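Local atomic coordinates of prophenoloxidase b (Marsupenaeus japonicus, PDB entry 3WKY), a protein that carries a type 3 dicopper-oxygen site and, as a prophenoloxidase, is probably the inactive precursor of an enzyme that hydroxylates monophenols and oxidises o-diphenols. Residues L57-S62 with H76-K81. Sequence-based numbering, arbitrary orientation. Where two conformers were deposited one is given.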
ATOM      1  N   LEU A  57     -52.028  10.752  10.988  1.00 29.61           N
ATOM      2  CA  LEU A  57     -50.916   9.822  11.198  1.00 33.32           C
ATOM      3  C   LEU A  57     -49.546  10.311  10.725  1.00 30.84           C
ATOM      4  O   LEU A  57     -48.547   9.628  10.935  1.00 33.61           O
ATOM      5  CB  LEU A  57     -51.234   8.448  10.601  1.00 32.62           C
ATOM      6  CG  LEU A  57     -52.296   7.657  11.364  1.00 32.98           C
ATOM      7  CD1 LEU A  57     -52.660   6.371  10.638  1.00 39.66           C
ATOM      8  CD2 LEU A  57     -51.824   7.358  12.780  1.00 35.53           C
ATOM      9  N   GLY A  58     -49.496  11.492  10.112  1.00 28.97           N
ATOM     10  CA  GLY A  58     -48.242  12.026   9.615  1.00 31.33           C
ATOM     11  C   GLY A  58     -47.560  11.065   8.654  1.00 36.92           C
ATOM     12  O   GLY A  58     -48.177  10.597   7.698  1.00 32.28           O
ATOM     13  N   SER A  59     -46.295  10.748   8.919  1.00 29.05           N
ATOM     14  CA  SER A  59     -45.527   9.882   8.030  1.00 32.13           C
ATOM     15  C   SER A  59     -45.527   8.427   8.490  1.00 31.04           C
ATOM     16  O   SER A  59     -44.808   7.603   7.924  1.00 29.58           O
ATOM     17  CB  SER A  59     -44.081  10.373   7.928  1.00 32.04           C
ATOM     18  OG  SER A  59     -43.427  10.258   9.187  1.00 28.57           O
ATOM     19  N   ALA A  60     -46.331   8.112   9.504  1.00 26.61           N
ATOM     20  CA  ALA A  60     -46.315   6.772  10.107  1.00 22.54           C
ATOM     21  C   ALA A  60     -46.457   5.621   9.112  1.00 29.77           C
ATOM     22  O   ALA A  60     -45.822   4.575   9.263  1.00 28.60           O
ATOM     23  CB  ALA A  60     -47.378   6.660  11.195  1.00 28.62           C
ATOM     24  N   LEU A  61     -47.296   5.815   8.099  1.00 28.95           N
ATOM     25  CA  LEU A  61     -47.603   4.747   7.150  1.00 31.84           C
ATOM     26  C   LEU A  61     -46.557   4.602   6.049  1.00 34.58           C
ATOM     27  O   LEU A  61     -46.611   3.658   5.265  1.00 38.56           O
ATOM     28  CB  LEU A  61     -48.983   4.982   6.522  1.00 33.85           C
ATOM     29  CG  LEU A  61     -50.207   4.344   7.186  1.00 42.79           C
ATOM     30  CD1 LEU A  61     -50.183   4.508   8.686  1.00 42.49           C
ATOM     31  CD2 LEU A  61     -51.491   4.940   6.614  1.00 44.36           C
ATOM     32  N   SER A  62     -45.613   5.537   5.986  1.00 33.98           N
ATOM     33  CA  SER A  62     -44.604   5.538   4.922  1.00 32.95           C
ATOM     34  C   SER A  62     -43.563   4.420   5.041  1.00 35.54           C
ATOM     35  O   SER A  62     -42.863   4.118   4.075  1.00 30.76           O
ATOM     36  CB  SER A  62     -43.891   6.888   4.857  1.00 32.23           C
ATOM     37  OG  SER A  62     -43.026   7.069   5.966  1.00 36.16           O
ATOM     38  N   HIS A  76     -37.253   6.708   9.661  1.00 21.32           N
ATOM     39  CA  HIS A  76     -37.862   5.739  10.566  1.00 19.60           C
ATOM     40  C   HIS A  76     -38.213   6.385  11.909  1.00 23.63           C
ATOM     41  O   HIS A  76     -39.289   6.130  12.454  1.00 23.03           O
ATOM     42  CB  HIS A  76     -36.958   4.523  10.786  1.00 18.41           C
ATOM     43  CG  HIS A  76     -37.027   3.503   9.690  1.00 19.31           C
ATOM     44  ND1 HIS A  76     -37.229   2.162   9.938  1.00 20.05           N
ATOM     45  CD2 HIS A  76     -36.925   3.622   8.343  1.00 24.41           C
ATOM     46  CE1 HIS A  76     -37.248   1.501   8.795  1.00 22.93           C
ATOM     47  NE2 HIS A  76     -37.058   2.362   7.811  1.00 21.94           N
ATOM     48  N   SER A  77     -37.313   7.206  12.443  1.00 21.94           N
ATOM     49  CA  SER A  77     -37.598   7.847  13.720  0.82 24.24           C
ATOM     50  C   SER A  77     -38.774   8.826  13.609  1.00 24.25           C
ATOM     51  O   SER A  77     -39.581   8.912  14.537  1.00 22.14           O
ATOM     52  CB  SER A  77     -36.354   8.515  14.323  0.82 24.00           C
ATOM     53  OG  SER A  77     -35.820   9.488  13.455  0.82 26.09           O
ATOM     54  N   GLN A  78     -38.889   9.528  12.483  1.00 21.08           N
ATOM     55  CA  GLN A  78     -40.004  10.452  12.293  1.00 26.70           C
ATOM     56  C   GLN A  78     -41.334   9.696  12.259  1.00 25.09           C
ATOM     57  O   GLN A  78     -42.358  10.203  12.718  1.00 25.24           O
ATOM     58  CB  GLN A  78     -39.827  11.286  11.017  1.00 26.99           C
ATOM     59  CG  GLN A  78     -40.850  12.425  10.868  1.00 28.37           C
ATOM     60  CD  GLN A  78     -40.720  13.475  11.962  1.00 32.57           C
ATOM     61  OE1 GLN A  78     -39.635  13.997  12.209  1.00 32.21           O
ATOM     62  NE2 GLN A  78     -41.830  13.785  12.621  1.00 31.04           N
ATOM     63  N   ALA A  79     -41.313   8.481  11.716  1.00 22.69           N
ATOM     64  CA  ALA A  79     -42.518   7.672  11.611  1.00 24.18           C
ATOM     65  C   ALA A  79     -42.985   7.211  12.989  1.00 29.48           C
ATOM     66  O   ALA A  79     -44.184   7.233  13.290  1.00 25.12           O
ATOM     67  CB  ALA A  79     -42.288   6.483  10.700  1.00 27.47           C
ATOM     68  N   VAL A  80     -42.040   6.791  13.828  1.00 23.95           N
ATOM     69  CA  VAL A  80     -42.381   6.404  15.194  1.00 24.37           C
ATOM     70  C   VAL A  80     -42.894   7.615  15.975  1.00 21.08           C
ATOM     71  O   VAL A  80     -43.873   7.520  16.729  1.00 24.79           O
ATOM     72  CB  VAL A  80     -41.191   5.740  15.917  1.00 23.81           C
ATOM     73  CG1 VAL A  80     -41.448   5.637  17.414  1.00 21.65           C
ATOM     74  CG2 VAL A  80     -40.956   4.358  15.349  1.00 18.79           C
ATOM     75  N   LYS A  81     -42.248   8.755  15.780  1.00 22.43           N
ATOM     76  CA  LYS A  81     -42.667   9.976  16.455  1.00 25.53           C
ATOM     77  C   LYS A  81     -44.083  10.372  16.017  1.00 28.68           C
ATOM     78  O   LYS A  81     -44.906  10.788  16.840  1.00 25.33           O
ATOM     79  CB  LYS A  81     -41.699  11.108  16.141  1.00 22.01           C
ATOM     80  CG  LYS A  81     -41.963  12.395  16.910  1.00 28.19           C
ATOM     81  CD  LYS A  81     -41.026  13.505  16.437  1.00 24.24           C
ATOM     82  CE  LYS A  81     -41.133  14.718  17.345  1.00 30.84           C
ATOM     83  NZ  LYS A  81     -40.253  15.815  16.880  1.00 32.00           N
TER
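Ser59 and Ala60 rest against Ala79 of helix 74-89 where a type II' beta turn, Leu57 to Ala60, meets the helix in the all-alpha region of this hemocyanin-family protein. The van der Waals part includes a close alanine-to-alanine approach, with Ala60 CA 4.2 Å from Ala79 CA. The two methyls do not face each other: Ala79 CB lies against Ser59 O (3.9 Å) and near Ala60 CA (4.1 Å), while Ala60 CB lies 3.9 Å from Ala79 O. Ser59 points at the helix, its OG 3.7 Å from both Ala79 CA and Gln78 O, a contact without a bond. Chi1 of Gln78 (-171°) places CG 3.8 Å from Ser59 OG. Leu83, further along the helix, packs on Leu57 and Ala60.

No hydrogen bond joins the two segments directly. Instead, Asp82, one turn beyond Gln78, bridges them through its carboxylate: OD2 bonds Ser59 OG, and OD1 bonds Gln78 NE2, the amide being turned by the chi2 bend (64°).

Polar bonds also shape the loop itself. Gly58 is the turn's second residue, where positive phi (56°) favours glycine; Ala60 N closes onto Leu57 O. Ser59 O receives both Ser62 N and Ser62 OG, the hydroxyl lying in the carbonyl plane at 2.7 Å from Ser59 O.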